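Local coordinates for protein concanavalin B (Canavalia ensiformis, PDB 6CAF) that may act as a carbohydrate-binding protein and is a chitinase-like seed protein of the glycosyl hydrolase 18 family, at residues Leu106-Pro111 against Glu128-Tyr133; Ile151-Gln156 against Leu162-Leu167; Glu170-Lys175 against Phe182-Ala187. One frame throughout, in Å; residues are numbered along the deposited sequence.

Interaction 1: residues Leu106-Pro111 against Glu128-Tyr133; sequences LALGGP and EYLHTY
L130 reaches out from helix 120-135 and rests its CD2 methyl against two leucines of strand 103-109. CD2 of L130 lies 4.0 Å from CD2 of L106 and 4.2 Å from CD2 of L108. The contact is thus methyl against methyl. The side chains of L106 and L130 meet at about a right angle. L106 has its CG opposite the backbone N (chi1 -178°), beside the carbonyl carbon, and this carries CD2 out to the helix. L130 instead keeps its CG beside its own backbone N. No hydrogen bond joins the two segments, and the area buried between them is small, 101 Å². All three leucines are buried.

Strand 103-109 belongs to the parallel barrel of the family 18 fold, a TIM barrel, and helix 120-135 packs on its outer side. L106 and L108 point to the helix. A107, between them in sequence, does not; it packs on S59 and F60 of strand 55-64 and on H152. I151 touches both strand leucines, and L167 of helix 164-178 reaches L108, so the layer continues to the next strand and helix.

Past L108 the chain turns through G109 and G110. Both have positive phi, and their backbone angles would push any CB into the preceding carbonyl oxygen. On the helix, E128 O is gripped by two donors of T132. T132 N lies 2.8 Å from E128 O. T132 OG1 lies 3.0 Å from E128 O and comes from above its carbonyl plane, 41° out of it.

Interaction 2: residues Ile151-Gln156 against Leu162-Leu167; sequences IHFDIQ and LNWDNL
I155 meets the indole of W164 face-on, by CH-pi contact. Its CG2 methyl lies 3.7 Å from the centroid of the W164 five-membered ring, 17° off the ring normal. The other branch of I155 runs over the six-membered ring, where CD1 comes to 3.6 Å from CZ3 of W164. I155 has CG1 beside its backbone N (chi1 -52°) and CG2 opposite it, which lets the two branches span the indole. The two side chains come from opposite directions. The NE1 of W164 gives its hydrogen bond to D160 O, in the link between the segments, and this helps to fix the turn of the ring.

Apolar packing continues along the helix. F153 sets its CZ 3.8 Å from CG of L167, and its CE2 also touches CD2 of L167. The ring edge of F153 meets a polar atom too: CE2 lies 3.6 Å from W164 O, near the ring plane. These contacts hold the start of helix 164-178 to strand 150-154, the opening half of a beta-alpha-beta unit in the TIM barrel. F206 adds an edge-to-face contact to F153.

No hydrogen bond crosses between the two segments. Within 151-156, Q156 NE2 reaches D154 OD1 at 3.0 Å along an almost straight line (178°). The bond lies in the amide plane of Q156 but meets OD1 from above the carboxylate plane. By sequence, Q156 stands where active family 18 chitinases have their catalytic glutamate, which is consistent with a chitinase-like protein. Both D154 and I155 are centres of inverse gamma turns.

Interaction 3: residues Glu170-Lys175 against Phe182-Ala187; sequences ELYQIK and FLLSAA
K175 lies along F182 from its root to its amino group. CB meets the ring rim, 3.7 Å from CZ of F182. CG passes over one face of the ring. CD and CE then run on to the backbone, each 3.4 Å from F182 O. NZ ends in a hydrogen bond of 2.8 Å to F182 O. It arrives in the carbonyl plane, with a C=O...N angle of 156°. The chain is extended throughout (chi1 175°), which gives it the length to get past the ring. D207 offers NZ a long, weak ion pair. An alanine here has no ammonium group, and F182 O would probably be left without this mate, and the ring face of F182 without the cover of CG.

Helix 164-178 and strand 183-186 form the second half of a beta-alpha-beta crossover in the barrel. The segment axes approach to 9.7 Å and run nearly antiparallel, at 162°. The helix therefore returns the chain to the foot of the next parallel strand. L184 packs between strand and helix. Its CD2 touches CD1 of L171 at 3.9 Å, while its CD1 sits at the ring edge of Y172. The ring of F182 also meets the helix backbone, with CZ 3.6 Å from L171 O, near the ring plane.

The three contacts form one patch of the barrel wall, with centres about 10 Å apart. Strand 150-154 joins them. On one side, L108 N of interaction 1 lies 2.8 Å from H152 O of interaction 2. On the other, F153 N lies 2.7 Å from S185 O of interaction 3. Both are probable hydrogen bonds. H152 ND1 also reaches S185 OG at 2.8 Å, a probable bond. Outside the barrel, the two helices meet where CD1 of L130 comes to 4.2 Å from CD1 of L171. Interactions 2 and 3 share helix 164-178. At the C-terminal strand ends, where family 18 enzymes have their active site, G110 N lies 2.8 Å from D154 O, again a probable hydrogen bond.

Interaction 1: residues Leu106-Pro111 against Glu128-Tyr133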
ATOM      1  N   LEU A 106      -2.584   6.439   4.444  1.00 10.28           N
ATOM      2  CA  LEU A 106      -2.753   5.607   5.621  1.00 10.43           C
ATOM      3  C   LEU A 106      -3.120   4.198   5.197  1.00  9.74           C
ATOM      4  O   LEU A 106      -4.079   4.017   4.446  1.00 11.20           O
ATOM      5  CB  LEU A 106      -3.850   6.158   6.544  1.00 10.62           C
ATOM      6  CG  LEU A 106      -4.069   5.368   7.819  1.00 11.34           C
ATOM      7  CD1 LEU A 106      -2.885   5.431   8.754  1.00 12.89           C
ATOM      8  CD2 LEU A 106      -5.337   5.843   8.502  1.00 13.19           C
ATOM      9  N   ALA A 107      -2.359   3.221   5.673  1.00  9.94           N
ATOM     10  CA  ALA A 107      -2.678   1.821   5.399  1.00 10.13           C
ATOM     11  C   ALA A 107      -3.501   1.219   6.532  1.00 10.54           C
ATOM     12  O   ALA A 107      -3.121   1.275   7.710  1.00 12.12           O
ATOM     13  CB  ALA A 107      -1.415   1.016   5.199  1.00 11.34           C
ATOM     14  N   LEU A 108      -4.630   0.626   6.148  1.00  9.65           N
ATOM     15  CA  LEU A 108      -5.456  -0.145   7.035  1.00 10.29           C
ATOM     16  C   LEU A 108      -5.017  -1.586   7.026  1.00 10.25           C
ATOM     17  O   LEU A 108      -4.724  -2.140   5.966  1.00 11.86           O
ATOM     18  CB  LEU A 108      -6.920  -0.117   6.548  1.00 11.34           C
ATOM     19  CG  LEU A 108      -7.522   1.231   6.195  1.00 11.74           C
ATOM     20  CD1 LEU A 108      -8.952   1.062   5.734  1.00 12.84           C
ATOM     21  CD2 LEU A 108      -7.454   2.165   7.383  1.00 13.83           C
ATOM     22  N   GLY A 109      -5.056  -2.210   8.204  1.00 10.97           N
ATOM     23  CA  GLY A 109      -4.927  -3.658   8.281  1.00 12.02           C
ATOM     24  C   GLY A 109      -3.502  -4.084   8.577  1.00 11.79           C
ATOM     25  O   GLY A 109      -2.947  -3.733   9.612  1.00 13.89           O
ATOM     26  N   GLY A 110      -2.915  -4.840   7.651  1.00 11.91           N
ATOM     27  CA  GLY A 110      -1.570  -5.360   7.804  1.00 13.46           C
ATOM     28  C   GLY A 110      -1.532  -6.743   8.417  1.00 14.01           C
ATOM     29  O   GLY A 110      -2.554  -7.409   8.580  1.00 14.92           O
ATOM     30  N   PRO A 111      -0.336  -7.196   8.763  1.00 16.90           N
ATOM     31  CA  PRO A 111      -0.147  -8.584   9.197  1.00 19.46           C
ATOM     32  C   PRO A 111      -0.517  -8.868  10.640  1.00 20.11           C
ATOM     33  O   PRO A 111      -0.520 -10.026  11.044  1.00 26.35           O
ATOM     34  CB  PRO A 111       1.348  -8.810   8.999  1.00 19.95           C
ATOM     35  CG  PRO A 111       1.941  -7.457   9.065  1.00 31.77           C
ATOM     36  CD  PRO A 111       0.940  -6.520   8.480  1.00 17.47           C
ATOM     37  N   GLU A 128     -16.284   7.895   7.444  1.00 10.70           N
ATOM     38  CA  GLU A 128     -16.384   9.260   7.929  1.00 10.82           C
ATOM     39  C   GLU A 128     -15.237   9.603   8.862  1.00 11.11           C
ATOM     40  O   GLU A 128     -14.660  10.688   8.782  1.00 11.80           O
ATOM     41  CB  GLU A 128     -17.730   9.494   8.625  1.00 12.08           C
ATOM     42  CG  GLU A 128     -18.901   9.589   7.641  1.00 13.76           C
ATOM     43  CD  GLU A 128     -18.910  10.872   6.841  1.00 15.72           C
ATOM     44  OE1 GLU A 128     -18.644  11.959   7.453  1.00 19.01           O
ATOM     45  OE2 GLU A 128     -19.250  10.869   5.643  1.00 15.64           O
ATOM     46  N   TYR A 129     -14.929   8.682   9.758  1.00 11.09           N
ATOM     47  CA  TYR A 129     -13.783   8.876  10.652  1.00 10.70           C
ATOM     48  C   TYR A 129     -12.492   9.109   9.865  1.00 10.90           C
ATOM     49  O   TYR A 129     -11.716  10.055  10.157  1.00 11.41           O
ATOM     50  CB  TYR A 129     -13.655   7.683  11.595  1.00 11.87           C
ATOM     51  CG  TYR A 129     -12.309   7.571  12.306  1.00 15.41           C
ATOM     52  CD1 TYR A 129     -12.021   8.220  13.447  1.00 24.47           C
ATOM     53  CD2 TYR A 129     -11.322   6.767  11.746  1.00 18.21           C
ATOM     54  CE1 TYR A 129     -10.745   8.061  14.067  1.00 26.80           C
ATOM     55  CE2 TYR A 129     -10.099   6.599  12.292  1.00 24.41           C
ATOM     56  CZ  TYR A 129      -9.788   7.216  13.448  1.00 24.47           C
ATOM     57  OH  TYR A 129      -8.458   6.918  13.848  1.00 25.03           O
ATOM     58  N   LEU A 130     -12.264   8.260   8.864  1.00 10.30           N
ATOM     59  CA  LEU A 130     -11.070   8.432   8.062  1.00 10.22           C
ATOM     60  C   LEU A 130     -11.050   9.791   7.373  1.00 10.66           C
ATOM     61  O   LEU A 130     -10.013  10.478   7.313  1.00 11.68           O
ATOM     62  CB  LEU A 130     -10.913   7.295   7.071  1.00 10.87           C
ATOM     63  CG  LEU A 130     -10.696   5.918   7.709  1.00 11.00           C
ATOM     64  CD1 LEU A 130     -10.845   4.832   6.682  1.00 11.72           C
ATOM     65  CD2 LEU A 130      -9.335   5.834   8.358  1.00 12.81           C
ATOM     66  N   HIS A 131     -12.204  10.200   6.859  1.00 10.71           N
ATOM     67  CA  HIS A 131     -12.253  11.460   6.185  1.00 11.07           C
ATOM     68  C   HIS A 131     -12.024  12.654   7.137  1.00 11.02           C
ATOM     69  O   HIS A 131     -11.204  13.537   6.854  1.00 12.17           O
ATOM     70  CB  HIS A 131     -13.576  11.609   5.438  1.00 13.05           C
ATOM     71  CG  HIS A 131     -13.625  12.846   4.634  1.00 13.62           C
ATOM     72  ND1 HIS A 131     -14.376  13.934   4.990  1.00 18.44           N
ATOM     73  CD2 HIS A 131     -12.969  13.189   3.507  1.00 14.19           C
ATOM     74  CE1 HIS A 131     -14.217  14.892   4.102  1.00 21.32           C
ATOM     75  NE2 HIS A 131     -13.355  14.468   3.196  1.00 16.97           N
ATOM     76  N   THR A 132     -12.760  12.657   8.248  1.00 11.10           N
ATOM     77  CA  THR A 132     -12.699  13.732   9.191  1.00 11.62           C
ATOM     78  C   THR A 132     -11.317  13.893   9.787  1.00 11.86           C
ATOM     79  O   THR A 132     -10.823  15.015   9.959  1.00 13.41           O
ATOM     80  CB  THR A 132     -13.752  13.529  10.299  1.00 12.99           C
ATOM     81  OG1 THR A 132     -15.041  13.510   9.700  1.00 15.38           O
ATOM     82  CG2 THR A 132     -13.626  14.556  11.377  1.00 15.01           C
ATOM     83  N   TYR A 133     -10.701  12.759  10.118  1.00 11.44           N
ATOM     84  CA  TYR A 133      -9.489  12.773  10.916  1.00 12.00           C
ATOM     85  C   TYR A 133      -8.209  12.562  10.126  1.00 12.50           C
ATOM     86  O   TYR A 133      -7.137  12.860  10.666  1.00 13.52           O
ATOM     87  CB  TYR A 133      -9.593  11.800  12.087  1.00 12.33           C
ATOM     88  CG  TYR A 133     -10.610  12.219  13.087  1.00 12.69           C
ATOM     89  CD1 TYR A 133     -10.326  13.199  14.033  1.00 15.16           C
ATOM     90  CD2 TYR A 133     -11.876  11.680  13.093  1.00 14.00           C
ATOM     91  CE1 TYR A 133     -11.275  13.623  14.948  1.00 15.76           C
ATOM     92  CE2 TYR A 133     -12.837  12.112  14.004  1.00 15.39           C
ATOM     93  CZ  TYR A 133     -12.533  13.059  14.952  1.00 15.64           C
ATOM     94  OH  TYR A 133     -13.504  13.480  15.851  1.00 19.27           O
TER

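Interaction 2: residues Ile151-Gln156 against Leu162-Leu167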
ATOM      1  N   ILE A 151      -6.091   6.222   1.158  1.00 10.58           N
ATOM      2  CA  ILE A 151      -6.309   5.143   2.104  1.00 10.00           C
ATOM      3  C   ILE A 151      -5.991   3.854   1.360  1.00  9.74           C
ATOM      4  O   ILE A 151      -6.512   3.609   0.254  1.00 10.67           O
ATOM      5  CB  ILE A 151      -7.768   5.087   2.619  1.00 10.29           C
ATOM      6  CG1 ILE A 151      -8.162   6.400   3.292  1.00 11.09           C
ATOM      7  CG2 ILE A 151      -7.968   3.892   3.531  1.00 11.26           C
ATOM      8  CD1 ILE A 151      -7.415   6.783   4.543  1.00 11.91           C
ATOM      9  N   HIS A 152      -5.132   3.032   1.992  1.00  9.58           N
ATOM     10  CA  HIS A 152      -4.655   1.785   1.422  1.00  9.26           C
ATOM     11  C   HIS A 152      -5.209   0.600   2.211  1.00  9.26           C
ATOM     12  O   HIS A 152      -5.045   0.503   3.422  1.00 10.90           O
ATOM     13  CB  HIS A 152      -3.146   1.794   1.461  1.00  9.94           C
ATOM     14  CG  HIS A 152      -2.488   0.579   0.939  1.00  9.50           C
ATOM     15  ND1 HIS A 152      -2.669   0.132  -0.343  1.00 10.86           N
ATOM     16  CD2 HIS A 152      -1.546  -0.215   1.489  1.00 10.69           C
ATOM     17  CE1 HIS A 152      -1.876  -0.900  -0.554  1.00 10.93           C
ATOM     18  NE2 HIS A 152      -1.177  -1.116   0.541  1.00 11.19           N
ATOM     19  N   PHE A 153      -5.903  -0.289   1.496  1.00  9.87           N
ATOM     20  CA  PHE A 153      -6.573  -1.438   2.094  1.00 10.08           C
ATOM     21  C   PHE A 153      -5.628  -2.643   2.082  1.00 11.04           C
ATOM     22  O   PHE A 153      -5.638  -3.452   1.146  1.00 11.75           O
ATOM     23  CB  PHE A 153      -7.835  -1.783   1.300  1.00 10.70           C
ATOM     24  CG  PHE A 153      -9.032  -0.907   1.529  1.00 10.48           C
ATOM     25  CD1 PHE A 153      -8.973   0.460   1.390  1.00 11.13           C
ATOM     26  CD2 PHE A 153     -10.256  -1.503   1.799  1.00 11.52           C
ATOM     27  CE1 PHE A 153     -10.111   1.217   1.549  1.00 11.81           C
ATOM     28  CE2 PHE A 153     -11.393  -0.754   1.904  1.00 12.64           C
ATOM     29  CZ  PHE A 153     -11.320   0.606   1.806  1.00 12.17           C
ATOM     30  N   ASP A 154      -4.834  -2.806   3.136  1.00 11.19           N
ATOM     31  CA  ASP A 154      -3.906  -3.941   3.215  1.00 11.57           C
ATOM     32  C   ASP A 154      -4.579  -5.046   4.036  1.00 11.40           C
ATOM     33  O   ASP A 154      -4.170  -5.384   5.165  1.00 12.72           O
ATOM     34  CB  ASP A 154      -2.547  -3.525   3.783  1.00 12.08           C
ATOM     35  CG  ASP A 154      -1.453  -4.502   3.490  1.00 14.09           C
ATOM     36  OD1 ASP A 154      -1.724  -5.636   3.054  1.00 14.93           O
ATOM     37  OD2 ASP A 154      -0.279  -4.148   3.758  1.00 17.09           O
ATOM     38  N   ILE A 155      -5.650  -5.573   3.474  1.00 12.02           N
ATOM     39  CA  ILE A 155      -6.538  -6.437   4.216  1.00 12.42           C
ATOM     40  C   ILE A 155      -6.079  -7.874   4.036  1.00 13.30           C
ATOM     41  O   ILE A 155      -6.530  -8.591   3.142  1.00 15.92           O
ATOM     42  CB  ILE A 155      -7.999  -6.216   3.795  1.00 13.02           C
ATOM     43  CG1 ILE A 155      -8.386  -4.715   3.859  1.00 12.80           C
ATOM     44  CG2 ILE A 155      -8.947  -7.078   4.608  1.00 13.63           C
ATOM     45  CD1 ILE A 155      -8.085  -4.044   5.164  1.00 13.76           C
ATOM     46  N   GLN A 156      -5.133  -8.277   4.873  1.00 15.71           N
ATOM     47  CA  GLN A 156      -4.485  -9.540   4.691  1.00 17.81           C
ATOM     48  C   GLN A 156      -4.817 -10.558   5.757  1.00 18.37           C
ATOM     49  O   GLN A 156      -4.674 -11.759   5.535  1.00 24.16           O
ATOM     50  CB  GLN A 156      -2.980  -9.387   4.458  1.00 29.34           C
ATOM     51  CG  GLN A 156      -2.203  -8.466   5.270  1.00 23.16           C
ATOM     52  CD  GLN A 156      -0.740  -8.641   5.103  1.00 19.70           C
ATOM     53  OE1 GLN A 156      -0.164  -9.553   5.664  1.00 20.65           O
ATOM     54  NE2 GLN A 156      -0.129  -7.789   4.301  1.00 19.12           N
ATOM     55  N   LEU A 162     -16.182  -9.784   5.129  1.00 16.46           N
ATOM     56  CA  LEU A 162     -17.324  -8.971   4.794  1.00 15.36           C
ATOM     57  C   LEU A 162     -17.024  -7.486   4.986  1.00 15.04           C
ATOM     58  O   LEU A 162     -16.136  -7.100   5.730  1.00 15.52           O
ATOM     59  CB  LEU A 162     -18.543  -9.376   5.634  1.00 17.71           C
ATOM     60  CG  LEU A 162     -19.137 -10.748   5.333  1.00 18.33           C
ATOM     61  CD1 LEU A 162     -20.342 -10.979   6.228  1.00 22.42           C
ATOM     62  CD2 LEU A 162     -19.533 -10.904   3.894  1.00 22.77           C
ATOM     63  N   ASN A 163     -17.808  -6.661   4.300  1.00 12.85           N
ATOM     64  CA  ASN A 163     -17.886  -5.231   4.528  1.00 12.20           C
ATOM     65  C   ASN A 163     -16.686  -4.398   4.076  1.00 11.49           C
ATOM     66  O   ASN A 163     -16.739  -3.190   4.168  1.00 12.13           O
ATOM     67  CB  ASN A 163     -18.267  -4.913   5.972  1.00 13.02           C
ATOM     68  CG  ASN A 163     -19.644  -5.429   6.298  1.00 14.53           C
ATOM     69  OD1 ASN A 163     -20.612  -5.013   5.676  1.00 17.88           O
ATOM     70  ND2 ASN A 163     -19.726  -6.397   7.189  1.00 15.96           N
ATOM     71  N   TRP A 164     -15.653  -5.022   3.503  1.00 11.67           N
ATOM     72  CA  TRP A 164     -14.566  -4.232   2.919  1.00 11.28           C
ATOM     73  C   TRP A 164     -15.039  -3.513   1.665  1.00 10.77           C
ATOM     74  O   TRP A 164     -14.620  -2.377   1.385  1.00 12.00           O
ATOM     75  CB  TRP A 164     -13.342  -5.129   2.625  1.00 11.52           C
ATOM     76  CG  TRP A 164     -12.835  -5.756   3.871  1.00 11.93           C
ATOM     77  CD1 TRP A 164     -12.937  -7.057   4.216  1.00 13.85           C
ATOM     78  CD2 TRP A 164     -12.265  -5.081   4.992  1.00 12.01           C
ATOM     79  NE1 TRP A 164     -12.468  -7.238   5.477  1.00 13.59           N
ATOM     80  CE2 TRP A 164     -12.062  -6.033   5.986  1.00 12.51           C
ATOM     81  CE3 TRP A 164     -11.911  -3.740   5.257  1.00 12.66           C
ATOM     82  CZ2 TRP A 164     -11.503  -5.705   7.223  1.00 13.01           C
ATOM     83  CZ3 TRP A 164     -11.368  -3.422   6.461  1.00 13.30           C
ATOM     84  CH2 TRP A 164     -11.180  -4.401   7.435  1.00 13.62           C
ATOM     85  N   ASP A 165     -15.916  -4.163   0.904  1.00 11.55           N
ATOM     86  CA  ASP A 165     -16.573  -3.508  -0.195  1.00 12.09           C
ATOM     87  C   ASP A 165     -17.393  -2.327   0.273  1.00 11.40           C
ATOM     88  O   ASP A 165     -17.324  -1.256  -0.329  1.00 12.21           O
ATOM     89  CB  ASP A 165     -17.398  -4.477  -1.079  1.00 13.41           C
ATOM     90  CG  ASP A 165     -18.428  -5.283  -0.327  1.00 14.55           C
ATOM     91  OD1 ASP A 165     -18.456  -5.340   0.917  1.00 15.20           O
ATOM     92  OD2 ASP A 165     -19.228  -5.920  -1.035  1.00 20.52           O
ATOM     93  N   ASN A 166     -18.124  -2.467   1.356  1.00 11.33           N
ATOM     94  CA  ASN A 166     -18.899  -1.354   1.874  0.50 11.44           C
ATOM     95  C   ASN A 166     -17.994  -0.197   2.328  1.00 11.72           C
ATOM     96  O   ASN A 166     -18.301   0.962   2.082  1.00 12.53           O
ATOM     97  CB  ASN A 166     -19.811  -1.829   3.012  0.50 12.01           C
ATOM     98  CG  ASN A 166     -20.927  -2.706   2.512  0.50 13.61           C
ATOM     99  OD1 ASN A 166     -21.463  -2.452   1.424  0.50 16.94           O
ATOM    100  ND2 ASN A 166     -21.281  -3.748   3.281  0.50 15.71           N
ATOM    101  N   LEU A 167     -16.885  -0.515   2.984  1.00 10.72           N
ATOM    102  CA  LEU A 167     -15.970   0.543   3.421  1.00 10.49           C
ATOM    103  C   LEU A 167     -15.462   1.327   2.222  1.00 10.43           C
ATOM    104  O   LEU A 167     -15.399   2.574   2.218  1.00 11.54           O
ATOM    105  CB  LEU A 167     -14.837  -0.060   4.231  1.00 10.94           C
ATOM    106  CG  LEU A 167     -13.793   0.941   4.722  1.00 10.86           C
ATOM    107  CD1 LEU A 167     -14.369   2.038   5.581  1.00 12.20           C
ATOM    108  CD2 LEU A 167     -12.667   0.220   5.459  1.00 12.15           C
TER

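Interaction 3: residues Glu170-Lys175 against Phe182-Ala187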
ATOM      1  N   GLU A 170     -18.208   3.492   0.738  1.00 10.97           N
ATOM      2  CA  GLU A 170     -18.487   4.673   1.522  1.00 11.28           C
ATOM      3  C   GLU A 170     -17.399   5.738   1.366  1.00 10.91           C
ATOM      4  O   GLU A 170     -17.684   6.933   1.276  1.00 11.99           O
ATOM      5  CB  GLU A 170     -18.731   4.329   2.999  1.00 12.20           C
ATOM      6  CG  GLU A 170     -19.939   3.436   3.233  1.00 12.90           C
ATOM      7  CD  GLU A 170     -21.305   3.938   2.828  1.00 16.77           C
ATOM      8  OE1 GLU A 170     -21.465   5.097   2.428  1.00 16.06           O
ATOM      9  OE2 GLU A 170     -22.253   3.115   2.936  1.00 19.83           O
ATOM     10  N   LEU A 171     -16.137   5.303   1.317  1.00 10.39           N
ATOM     11  CA  LEU A 171     -15.063   6.246   1.064  1.00 10.63           C
ATOM     12  C   LEU A 171     -15.187   6.860  -0.337  1.00 11.02           C
ATOM     13  O   LEU A 171     -14.969   8.062  -0.514  1.00 12.36           O
ATOM     14  CB  LEU A 171     -13.695   5.578   1.242  1.00 10.68           C
ATOM     15  CG  LEU A 171     -13.260   5.378   2.660  1.00 11.57           C
ATOM     16  CD1 LEU A 171     -12.113   4.377   2.730  1.00 12.30           C
ATOM     17  CD2 LEU A 171     -12.852   6.681   3.311  1.00 12.58           C
ATOM     18  N   TYR A 172     -15.507   6.023  -1.310  1.00 10.99           N
ATOM     19  CA  TYR A 172     -15.663   6.494  -2.654  1.00 12.19           C
ATOM     20  C   TYR A 172     -16.780   7.549  -2.769  1.00 12.97           C
ATOM     21  O   TYR A 172     -16.649   8.572  -3.436  1.00 14.50           O
ATOM     22  CB  TYR A 172     -15.949   5.305  -3.561  1.00 13.92           C
ATOM     23  CG  TYR A 172     -15.918   5.754  -4.978  1.00 18.27           C
ATOM     24  CD1 TYR A 172     -14.695   5.901  -5.654  1.00 22.79           C
ATOM     25  CD2 TYR A 172     -17.027   6.052  -5.614  1.00 25.02           C
ATOM     26  CE1 TYR A 172     -14.641   6.381  -6.936  1.00 23.68           C
ATOM     27  CE2 TYR A 172     -17.010   6.533  -6.937  1.00 24.13           C
ATOM     28  CZ  TYR A 172     -15.802   6.676  -7.579  1.00 27.13           C
ATOM     29  OH  TYR A 172     -15.673   7.146  -8.861  1.00 30.42           O
ATOM     30  N   GLN A 173     -17.873   7.314  -2.057  1.00 12.02           N
ATOM     31  CA  GLN A 173     -18.979   8.258  -2.085  0.50 12.94           C
ATOM     32  C   GLN A 173     -18.597   9.587  -1.435  1.00 13.46           C
ATOM     33  O   GLN A 173     -18.974  10.655  -1.925  1.00 15.25           O
ATOM     34  CB  GLN A 173     -20.231   7.661  -1.440  0.50 14.96           C
ATOM     35  CG  GLN A 173     -20.858   6.537  -2.251  0.50 17.79           C
ATOM     36  CD  GLN A 173     -21.313   6.996  -3.614  0.50 27.61           C
ATOM     37  OE1 GLN A 173     -21.773   8.125  -3.765  0.50 29.05           O
ATOM     38  NE2 GLN A 173     -21.172   6.134  -4.617  0.50 34.76           N
ATOM     39  N   ILE A 174     -17.854   9.537  -0.345  1.00 12.73           N
ATOM     40  CA  ILE A 174     -17.383  10.737   0.337  1.00 13.34           C
ATOM     41  C   ILE A 174     -16.506  11.554  -0.629  1.00 13.44           C
ATOM     42  O   ILE A 174     -16.556  12.788  -0.625  1.00 14.80           O
ATOM     43  CB  ILE A 174     -16.639  10.374   1.660  1.00 14.25           C
ATOM     44  CG1 ILE A 174     -17.627   9.946   2.732  1.00 14.00           C
ATOM     45  CG2 ILE A 174     -15.796  11.553   2.150  1.00 17.79           C
ATOM     46  CD1 ILE A 174     -16.945   9.211   3.889  1.00 16.11           C
ATOM     47  N   LYS A 175     -15.665  10.878  -1.398  1.00 15.05           N
ATOM     48  CA  LYS A 175     -14.812  11.567  -2.298  1.00 16.68           C
ATOM     49  C   LYS A 175     -15.668  12.364  -3.269  1.00 18.62           C
ATOM     50  O   LYS A 175     -15.340  13.501  -3.596  1.00 18.92           O
ATOM     51  CB  LYS A 175     -13.933  10.518  -3.003  1.00 20.37           C
ATOM     52  CG  LYS A 175     -13.028  10.995  -4.091  1.00 26.20           C
ATOM     53  CD  LYS A 175     -12.205   9.751  -4.510  1.00 31.89           C
ATOM     54  CE  LYS A 175     -11.586   9.803  -5.881  1.00 64.48           C
ATOM     55  NZ  LYS A 175     -10.432   8.838  -5.840  1.00 70.68           N
ATOM     56  N   PHE A 182      -8.439  12.442  -2.897  1.00 16.38           N
ATOM     57  CA  PHE A 182      -7.728  11.340  -2.283  1.00 14.48           C
ATOM     58  C   PHE A 182      -7.929  10.070  -3.084  1.00 13.35           C
ATOM     59  O   PHE A 182      -8.938   9.878  -3.762  1.00 15.36           O
ATOM     60  CB  PHE A 182      -8.049  11.160  -0.778  1.00 14.43           C
ATOM     61  CG  PHE A 182      -9.461  10.742  -0.483  1.00 14.42           C
ATOM     62  CD1 PHE A 182      -9.847   9.415  -0.543  1.00 13.92           C
ATOM     63  CD2 PHE A 182     -10.387  11.664  -0.093  1.00 14.83           C
ATOM     64  CE1 PHE A 182     -11.134   9.056  -0.249  1.00 15.82           C
ATOM     65  CE2 PHE A 182     -11.671  11.303   0.202  1.00 16.48           C
ATOM     66  CZ  PHE A 182     -12.046  10.000   0.131  1.00 16.98           C
ATOM     67  N   LEU A 183      -6.939   9.211  -2.953  1.00 11.10           N
ATOM     68  CA  LEU A 183      -6.890   7.958  -3.686  1.00 10.93           C
ATOM     69  C   LEU A 183      -7.246   6.788  -2.773  1.00 10.49           C
ATOM     70  O   LEU A 183      -7.159   6.865  -1.546  1.00 11.77           O
ATOM     71  CB  LEU A 183      -5.483   7.747  -4.237  1.00 12.84           C
ATOM     72  CG  LEU A 183      -5.048   8.834  -5.205  1.00 15.57           C
ATOM     73  CD1 LEU A 183      -3.544   8.796  -5.435  1.00 22.22           C
ATOM     74  CD2 LEU A 183      -5.790   8.731  -6.526  1.00 21.96           C
ATOM     75  N   LEU A 184      -7.663   5.707  -3.417  1.00 10.57           N
ATOM     76  CA  LEU A 184      -8.032   4.487  -2.741  1.00 10.16           C
ATOM     77  C   LEU A 184      -7.228   3.349  -3.354  1.00 10.08           C
ATOM     78  O   LEU A 184      -7.178   3.189  -4.580  1.00 11.51           O
ATOM     79  CB  LEU A 184      -9.525   4.249  -2.889  1.00 11.46           C
ATOM     80  CG  LEU A 184     -10.353   5.282  -2.143  1.00 11.41           C
ATOM     81  CD1 LEU A 184     -11.773   5.348  -2.633  1.00 14.68           C
ATOM     82  CD2 LEU A 184     -10.300   5.047  -0.657  1.00 14.76           C
ATOM     83  N   SER A 185      -6.582   2.540  -2.518  1.00 10.06           N
ATOM     84  CA  SER A 185      -5.759   1.442  -3.038  1.00 10.29           C
ATOM     85  C   SER A 185      -5.930   0.205  -2.202  1.00  9.29           C
ATOM     86  O   SER A 185      -6.466   0.263  -1.096  1.00 10.46           O
ATOM     87  CB  SER A 185      -4.312   1.864  -3.095  1.00 12.71           C
ATOM     88  OG  SER A 185      -3.800   2.175  -1.848  1.00 13.30           O
ATOM     89  N   ALA A 186      -5.464  -0.911  -2.747  1.00 10.43           N
ATOM     90  CA  ALA A 186      -5.572  -2.208  -2.091  1.00 10.82           C
ATOM     91  C   ALA A 186      -4.306  -3.008  -2.274  1.00 10.70           C
ATOM     92  O   ALA A 186      -3.587  -2.813  -3.258  1.00 11.45           O
ATOM     93  CB  ALA A 186      -6.724  -2.987  -2.641  1.00 14.03           C
ATOM     94  N   ALA A 187      -4.087  -3.947  -1.358  1.00 10.80           N
ATOM     95  CA  ALA A 187      -2.960  -4.900  -1.465  1.00 10.57           C
ATOM     96  C   ALA A 187      -3.474  -6.328  -1.297  1.00 10.58           C
ATOM     97  O   ALA A 187      -3.309  -6.941  -0.238  1.00 13.16           O
ATOM     98  CB  ALA A 187      -1.876  -4.602  -0.450  1.00 11.65           C
TER